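PDB 6BWE: putative fimbrial associated sortase-like protein from Corynebacterium diphtheriae, which probably acts as a class C sortase, a cysteine transpeptidase of the kind that joins pilin subunits into pili. Local coordinates for residues I81-P84 and T85-A88; N132-L135 and F136-E140; I150-G154 and E155-Y159. The protein carries 2 engineered substitutions. All blocks are in the same frame, centred on the assembly; numbering follows the deposited sequence. Where two conformers were deposited one is given.

Contact 1. Residues I81-P84 and T85-A88; sequences ISIP and TIDA
Ile83 and Ala88 face each other where strand 77-83 gives way to strand 88-94, forming an antiparallel hydrogen-bonded pair. Ile83 N donates to Ala88 O over 2.9 Å, and Ala88 N returns a nearly straight bond to Ile83 O at 3.2 Å. Because Asp87 and Ala88 both lie opposite Ile83, the pairing is a G1 beta bulge, with Asp87 bent into the left-handed region; glycine is commonest at this first bulge position, and aspartate is among the other residues that tolerate it. The reversal begins at Pro84, whose ring fixes phi at a value suited to a turn. Pro84 O then takes the N-H of Asp87 at 2.9 Å, completing a tight 3-10 step.

The aliphatic side chains share one side of this reversal. Ile83 CG2 lies alongside Ile86 CG1 at 3.8 Å, the two isoleucines pointing the same way; Ile86 achieves this with CG1 set between its own N and carbonyl carbon (chi1 59°). Small Ala88 can sit beside the branched Ile83, CB to CB 4.2 Å. Ile83 also packs on Leu186 of strand 183-187, and within the turn Thr85 OG1 is hydrogen-bonded to Asp146.

Ile83 O takes two donors: Ile86 N, 3.1 Å away, and Ala88 N approach it from opposite faces of the carbonyl plane. A single oxygen thus ties both turn and bulge to the strand end.

Contact 2. Residues N132-L135 and F136-E140; sequences NATL and FDNLE
Thr134 and Asp137 close a type II' beta turn, with Asp137 N 2.8 Å from Thr134 O in a hydrogen bond whose acceptor is placed with less certainty. Leu135, second in this turn, has phi 52° and psi -119°, a conformation usually taken by glycine and costly for a residue with a CB. A type I turn from Phe136 to Leu139 overlaps it, sharing Phe136 and Asp137, and is closed by the bond from Leu139 N to Phe136 O. Water 3 bridges the two turns: it donates to Leu135 O at 2.8 Å and accepts from Asn138 N, also at 2.8 Å.

These overlapping turns belong to the connection between strands 123-125 and 147-152 of the sortase beta-barrel, the same connection that holds His127, the predicted proton donor/acceptor. The Leu135 side chain lies about 4 Å from that of His127 and also packs on Leu130, so an apolar residue suits the spot.

Among the side chains, Thr134 and Asp137 cross at roughly a right angle and share water 2, which lies 2.8 Å from Thr134 OG1 and donates to Asp137 OD2 at 3.1 Å. The other carboxylate oxygen, OD1, accepts from the backbone N of Gly129, so the short acid braces this turn against the chain just beyond His127. With CG2 anti to the backbone N, the Thr134 methyl is directed to Asn138, CG2 lying 3.8 Å from Asn138 ND2. Phe136 is turned inward; Leu135 O sits at the edge of its ring, near the ring plane, while the ring packs on Leu186 and Thr188.

Contact 3. Residues I150-G154 and E155-Y159; sequences ITVQG and ETLKY
Tyr159 and Ile150 meet where Ile150 CD1 comes obliquely to CE2 of the phenol ring, 4.1 Å away. The ring also packs against Ala203 and Arg205 of strand 198-206, and its hydroxyl bonds to Asp182, so a residue with a broad apolar body and a polar end suits this buried place. The other flat group, the Glu155 carboxylate, has OE1 4.2 Å from Val152 CG1; the two side chains run side by side, and Glu155 also touches Leu31 of helix 24-39.

Both groups belong to a beta hairpin with a two-residue loop (a 2:2 hairpin), in which strands 150-152 and 155-159 run antiparallel at 156° and are joined by a type I' turn. Gln153 and Gly154 occupy its two left-handed corners. At Gly154 a CB would press on the carbonyl oxygen of Gln153, which explains the glycine.

Reciprocal backbone bonds set the register. Ile150 N donates to Leu157 O at 2.8 Å and Leu157 N to Ile150 O at 2.7 Å, both in the carbonyl plane. Nearer the turn, Val152 N reaches Glu155 O at 2.9 Å, almost end-on, whereas Glu155 N, at the same 2.9 Å, meets Val152 O from 50° above the carbonyl plane.

Ile150, Val152 and Leu157 make most of one face buried and apolar, with Glu155 on the same face at its turn end; Val152 CG1 and Leu157 CD1 approach loosely across the strands. On the other side, Thr151 and Thr156 form a backbone non-hydrogen-bonded pair. Beta-branched threonine suits a strand, and with each hydroxyl anti to its own carbonyl carbon (chi1 -57° in Thr151) the side chains meet instead, OG1 of Thr151 and OG1 of Thr156 sharing a hydrogen bond of 3.2 Å.

Contacts 1 and 2 touch, their centres 11 Å apart: Ile86 CG2 lies 3.3 Å from Asn138 O, and Ile83 CD1 packs on Phe136 CE1 at 4.1 Å, so the hairpin turn of contact 1 rests against the turns of contact 2. Contact 3 joins contact 1 through the sheet, since strands 77-83 and 147-152 are neighbours there; the centres are 14 Å apart. Contacts 2 and 3 remain apart, with nearest atoms about 9 Å and centres about 21 Å distant. Contact 2 is the one beside the predicted active site, through Leu135 near His127, whereas contacts 1 and 3 belong to the surrounding barrel framework, away from it.

Contact 1. Residues I81-P84 and T85-A88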
loop_
_atom_site.group_PDB
_atom_site.type_symbol
_atom_site.label_atom_id
_atom_site.label_comp_id
_atom_site.label_asym_id
_atom_site.label_seq_id
_atom_site.Cartn_x
_atom_site.Cartn_y
_atom_site.Cartn_z
ATOM N N ILE A 81 3.350 -12.619 -19.919
ATOM C CA ILE A 81 3.192 -13.812 -19.137
ATOM C C ILE A 81 2.914 -14.964 -20.072
ATOM O O ILE A 81 2.209 -14.800 -21.044
ATOM C CB ILE A 81 2.113 -13.630 -18.053
ATOM C CG1 ILE A 81 2.081 -14.811 -17.096
ATOM C CG2 ILE A 81 0.730 -13.452 -18.641
ATOM C CD1 ILE A 81 1.432 -14.483 -15.757
ATOM N N SER A 82 3.515 -16.110 -19.766
ATOM C CA SER A 82 3.234 -17.379 -20.435
ATOM C C SER A 82 2.790 -18.416 -19.410
ATOM O O SER A 82 3.446 -18.587 -18.397
ATOM C CB SER A 82 4.487 -17.888 -21.134
ATOM O OG SER A 82 4.231 -19.127 -21.745
ATOM N N ILE A 83 1.675 -19.099 -19.699
ATOM C CA ILE A 83 1.096 -20.139 -18.869
ATOM C C ILE A 83 0.840 -21.323 -19.823
ATOM O O ILE A 83 -0.262 -21.493 -20.325
ATOM C CB ILE A 83 -0.188 -19.713 -18.138
ATOM C CG1 ILE A 83 0.012 -18.364 -17.399
ATOM C CG2 ILE A 83 -0.543 -20.761 -17.111
ATOM C CD1 ILE A 83 -1.277 -17.743 -16.916
ATOM N N PRO A 84 1.884 -22.106 -20.119
ATOM C CA PRO A 84 1.744 -23.099 -21.191
ATOM C C PRO A 84 0.681 -24.152 -20.967
ATOM O O PRO A 84 0.070 -24.619 -21.966
ATOM C CB PRO A 84 3.124 -23.776 -21.271
ATOM C CG PRO A 84 3.914 -23.227 -20.164
ATOM C CD PRO A 84 3.276 -21.955 -19.695
ATOM N N THR A 85 0.385 -24.506 -19.721
ATOM C CA THR A 85 -0.643 -25.531 -19.520
ATOM C C THR A 85 -2.039 -25.133 -19.991
ATOM O O THR A 85 -2.901 -26.001 -20.171
ATOM C CB THR A 85 -0.716 -26.033 -18.068
ATOM O OG1 THR A 85 -0.950 -24.942 -17.158
ATOM C CG2 THR A 85 0.561 -26.761 -17.719
ATOM N N ILE A 86 -2.299 -23.829 -20.139
ATOM C CA ILE A 86 -3.548 -23.358 -20.727
ATOM C C ILE A 86 -3.280 -22.581 -22.020
ATOM O O ILE A 86 -4.164 -21.888 -22.510
ATOM C CB ILE A 86 -4.388 -22.506 -19.740
ATOM C CG1 ILE A 86 -3.581 -21.290 -19.269
ATOM C CG2 ILE A 86 -4.838 -23.340 -18.555
ATOM C CD1 ILE A 86 -4.408 -20.251 -18.565
ATOM N N ASP A 87 -2.075 -22.722 -22.567
ATOM C CA ASP A 87 -1.656 -22.049 -23.778
ATOM C C ASP A 87 -2.016 -20.532 -23.810
ATOM O O ASP A 87 -2.587 -20.025 -24.780
ATOM C CB ASP A 87 -2.259 -22.771 -24.982
ATOM C CG ASP A 87 -1.694 -22.279 -26.308
ATOM O OD1 ASP A 87 -0.502 -21.897 -26.369
ATOM O OD2 ASP A 87 -2.469 -22.248 -27.285
ATOM N N ALA A 88 -1.671 -19.836 -22.729
ATOM C CA ALA A 88 -1.933 -18.415 -22.597
ATOM C C ALA A 88 -0.599 -17.699 -22.725
ATOM O O ALA A 88 0.362 -18.105 -22.090
ATOM C CB ALA A 88 -2.564 -18.127 -21.249
#

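Contact 2. Residues N132-L135 and F136-E140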
loop_
_atom_site.group_PDB
_atom_site.type_symbol
_atom_site.label_atom_id
_atom_site.label_comp_id
_atom_site.label_asym_id
_atom_site.label_seq_id
_atom_site.Cartn_x
_atom_site.Cartn_y
_atom_site.Cartn_z
ATOM N N ASN A 132 -14.994 -11.779 -27.706
ATOM C CA ASN A 132 -13.970 -11.638 -28.749
ATOM C C ASN A 132 -12.510 -11.951 -28.299
ATOM O O ASN A 132 -11.595 -11.911 -29.121
ATOM C CB ASN A 132 -14.105 -10.265 -29.448
ATOM C CG ASN A 132 -13.329 -9.145 -28.760
ATOM O OD1 ASN A 132 -12.919 -9.256 -27.604
ATOM N ND2 ASN A 132 -13.144 -8.045 -29.480
ATOM N N ALA A 133 -12.291 -12.291 -27.026
ATOM C CA ALA A 133 -10.917 -12.462 -26.525
ATOM C C ALA A 133 -10.817 -13.469 -25.382
ATOM O O ALA A 133 -11.521 -13.345 -24.380
ATOM C CB ALA A 133 -10.365 -11.112 -26.087
ATOM N N THR A 134 -9.917 -14.436 -25.512
ATOM C CA THR A 134 -9.845 -15.538 -24.540
ATOM C C THR A 134 -9.372 -15.013 -23.171
ATOM O O THR A 134 -10.017 -15.267 -22.131
ATOM C CB THR A 134 -8.958 -16.688 -25.068
ATOM O OG1 THR A 134 -9.632 -17.291 -26.177
ATOM C CG2 THR A 134 -8.709 -17.784 -24.009
ATOM N N LEU A 135 -8.282 -14.258 -23.199
ATOM C CA LEU A 135 -7.740 -13.635 -21.990
ATOM C C LEU A 135 -7.530 -14.669 -20.854
ATOM O O LEU A 135 -6.763 -15.620 -21.052
ATOM C CB LEU A 135 -8.547 -12.373 -21.584
ATOM C CG LEU A 135 -8.467 -11.257 -22.620
ATOM C CD1 LEU A 135 -9.567 -10.241 -22.379
ATOM C CD2 LEU A 135 -7.086 -10.576 -22.605
ATOM N N PHE A 136 -8.184 -14.517 -19.709
ATOM C CA PHE A 136 -8.043 -15.472 -18.613
ATOM C C PHE A 136 -9.233 -16.455 -18.545
ATOM O O PHE A 136 -9.488 -17.050 -17.483
ATOM C CB PHE A 136 -7.857 -14.717 -17.273
ATOM C CG PHE A 136 -6.432 -14.436 -16.857
ATOM C CD1 PHE A 136 -5.319 -14.922 -17.525
ATOM C CD2 PHE A 136 -6.214 -13.684 -15.715
ATOM C CE1 PHE A 136 -4.043 -14.682 -17.063
ATOM C CE2 PHE A 136 -4.908 -13.447 -15.260
ATOM C CZ PHE A 136 -3.836 -13.957 -15.933
ATOM N N ASP A 137 -9.940 -16.667 -19.666
ATOM C CA ASP A 137 -11.087 -17.601 -19.713
ATOM C C ASP A 137 -10.751 -18.953 -19.057
ATOM O O ASP A 137 -11.602 -19.556 -18.431
ATOM C CB ASP A 137 -11.462 -17.963 -21.147
ATOM C CG ASP A 137 -12.306 -16.943 -21.847
ATOM O OD1 ASP A 137 -12.710 -15.924 -21.259
ATOM O OD2 ASP A 137 -12.524 -17.186 -23.080
ATOM N N ASN A 138 -9.523 -19.424 -19.267
ATOM C CA ASN A 138 -9.126 -20.761 -18.837
ATOM C C ASN A 138 -8.174 -20.781 -17.649
ATOM O O ASN A 138 -7.572 -21.823 -17.373
ATOM C CB ASN A 138 -8.559 -21.515 -20.027
ATOM C CG ASN A 138 -9.533 -21.562 -21.176
ATOM O OD1 ASN A 138 -10.707 -21.904 -21.000
ATOM N ND2 ASN A 138 -9.061 -21.203 -22.360
ATOM N N LEU A 139 -8.085 -19.667 -16.892
ATOM C CA LEU A 139 -7.257 -19.650 -15.674
ATOM C C LEU A 139 -7.731 -20.710 -14.672
ATOM O O LEU A 139 -6.936 -21.285 -13.937
ATOM C CB LEU A 139 -7.275 -18.258 -15.004
ATOM C CG LEU A 139 -6.322 -18.084 -13.844
ATOM C CD1 LEU A 139 -4.872 -18.186 -14.329
ATOM C CD2 LEU A 139 -6.567 -16.744 -13.169
ATOM N N GLU A 140 -9.033 -21.010 -14.696
ATOM C CA GLU A 140 -9.579 -22.108 -13.916
ATOM C C GLU A 140 -9.018 -23.512 -14.190
ATOM O O GLU A 140 -9.234 -24.398 -13.366
ATOM C CB GLU A 140 -11.095 -22.152 -14.081
ATOM C CG GLU A 140 -11.537 -22.640 -15.466
ATOM C CD GLU A 140 -12.989 -22.361 -15.757
ATOM O OE1 GLU A 140 -13.748 -22.012 -14.831
ATOM O OE2 GLU A 140 -13.383 -22.542 -16.933
HETATM O O HOH W 1 -12.425 -13.162 -21.674
HETATM O O HOH W 2 -11.888 -18.856 -25.662
HETATM O O HOH W 3 -7.217 -18.302 -20.415
#

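Contact 3. Residues I150-G154 and E155-Y159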
loop_
_atom_site.group_PDB
_atom_site.type_symbol
_atom_site.label_atom_id
_atom_site.label_comp_id
_atom_site.label_asym_id
_atom_site.label_seq_id
_atom_site.Cartn_x
_atom_site.Cartn_y
_atom_site.Cartn_z
ATOM N N ILE A 150 7.244 -15.023 -16.439
ATOM C CA ILE A 150 7.071 -13.600 -16.643
ATOM C C ILE A 150 8.321 -13.114 -17.347
ATOM O O ILE A 150 9.423 -13.360 -16.873
ATOM C CB ILE A 150 6.862 -12.835 -15.319
ATOM C CG1 ILE A 150 5.500 -13.218 -14.740
ATOM C CG2 ILE A 150 6.900 -11.328 -15.593
ATOM C CD1 ILE A 150 5.248 -12.686 -13.373
ATOM N N THR A 151 8.141 -12.444 -18.474
ATOM C CA THR A 151 9.254 -11.827 -19.160
ATOM C C THR A 151 9.158 -10.325 -18.983
ATOM O O THR A 151 8.135 -9.734 -19.277
ATOM C CB THR A 151 9.295 -12.223 -20.629
ATOM O OG1 THR A 151 9.350 -13.665 -20.725
ATOM C CG2 THR A 151 10.514 -11.666 -21.309
ATOM N N VAL A 152 10.245 -9.724 -18.505
ATOM C CA VAL A 152 10.251 -8.293 -18.200
ATOM C C VAL A 152 11.658 -7.769 -18.453
ATOM O O VAL A 152 12.648 -8.358 -17.987
ATOM C CB VAL A 152 9.711 -8.020 -16.761
ATOM C CG1 VAL A 152 10.468 -8.817 -15.699
ATOM C CG2 VAL A 152 9.702 -6.551 -16.439
ATOM N N GLN A 153 11.757 -6.707 -19.241
ATOM C CA GLN A 153 13.048 -6.123 -19.640
ATOM C C GLN A 153 14.087 -7.161 -20.051
ATOM O O GLN A 153 15.241 -7.093 -19.646
ATOM C CB GLN A 153 13.579 -5.271 -18.502
ATOM C CG GLN A 153 12.650 -4.093 -18.200
ATOM C CD GLN A 153 12.615 -3.076 -19.315
ATOM O OE1 GLN A 153 13.643 -2.532 -19.676
ATOM N NE2 GLN A 153 11.412 -2.768 -19.830
ATOM N N GLY A 154 13.649 -8.129 -20.836
ATOM C CA GLY A 154 14.540 -9.145 -21.381
ATOM C C GLY A 154 14.772 -10.358 -20.489
ATOM O O GLY A 154 15.346 -11.347 -20.934
ATOM N N GLU A 155 14.370 -10.299 -19.236
ATOM C CA GLU A 155 14.691 -11.371 -18.293
ATOM C C GLU A 155 13.428 -12.220 -18.120
ATOM O O GLU A 155 12.327 -11.692 -18.234
ATOM C CB GLU A 155 15.195 -10.725 -17.002
ATOM C CG GLU A 155 14.521 -11.100 -15.716
ATOM C CD GLU A 155 14.995 -10.229 -14.574
ATOM O OE1 GLU A 155 14.129 -9.623 -13.889
ATOM O OE2 GLU A 155 16.227 -10.118 -14.395
ATOM N N THR A 156 13.579 -13.511 -17.830
ATOM C CA THR A 156 12.438 -14.351 -17.608
ATOM C C THR A 156 12.473 -14.892 -16.173
ATOM O O THR A 156 13.497 -15.389 -15.708
ATOM C CB THR A 156 12.348 -15.462 -18.652
ATOM O OG1 THR A 156 12.169 -14.849 -19.926
ATOM C CG2 THR A 156 11.122 -16.358 -18.398
ATOM N N LEU A 157 11.339 -14.762 -15.486
ATOM C CA LEU A 157 11.160 -15.237 -14.117
ATOM C C LEU A 157 10.170 -16.397 -14.154
ATOM O O LEU A 157 9.145 -16.299 -14.825
ATOM C CB LEU A 157 10.597 -14.123 -13.228
ATOM C CG LEU A 157 11.135 -12.701 -13.366
ATOM C CD1 LEU A 157 10.467 -11.760 -12.362
ATOM C CD2 LEU A 157 12.614 -12.715 -13.152
ATOM N N LYS A 158 10.450 -17.459 -13.396
ATOM C CA LYS A 158 9.610 -18.624 -13.371
ATOM C C LYS A 158 8.950 -18.718 -12.002
ATOM O O LYS A 158 9.587 -18.528 -10.975
ATOM C CB LYS A 158 10.399 -19.894 -13.697
ATOM C CG LYS A 158 9.542 -21.145 -13.812
ATOM C CD LYS A 158 10.402 -22.384 -14.146
ATOM C CE LYS A 158 9.517 -23.617 -14.225
ATOM N NZ LYS A 158 10.282 -24.872 -14.509
ATOM N N TYR A 159 7.656 -18.972 -12.026
ATOM C CA TYR A 159 6.874 -19.189 -10.822
ATOM C C TYR A 159 6.184 -20.529 -10.945
ATOM O O TYR A 159 5.957 -21.009 -12.064
ATOM C CB TYR A 159 5.843 -18.067 -10.662
ATOM C CG TYR A 159 6.509 -16.766 -10.293
ATOM C CD1 TYR A 159 6.582 -16.365 -8.962
ATOM C CD2 TYR A 159 7.109 -15.955 -11.270
ATOM C CE1 TYR A 159 7.246 -15.200 -8.596
ATOM C CE2 TYR A 159 7.787 -14.781 -10.914
ATOM C CZ TYR A 159 7.841 -14.413 -9.579
ATOM O OH TYR A 159 8.503 -13.289 -9.170
#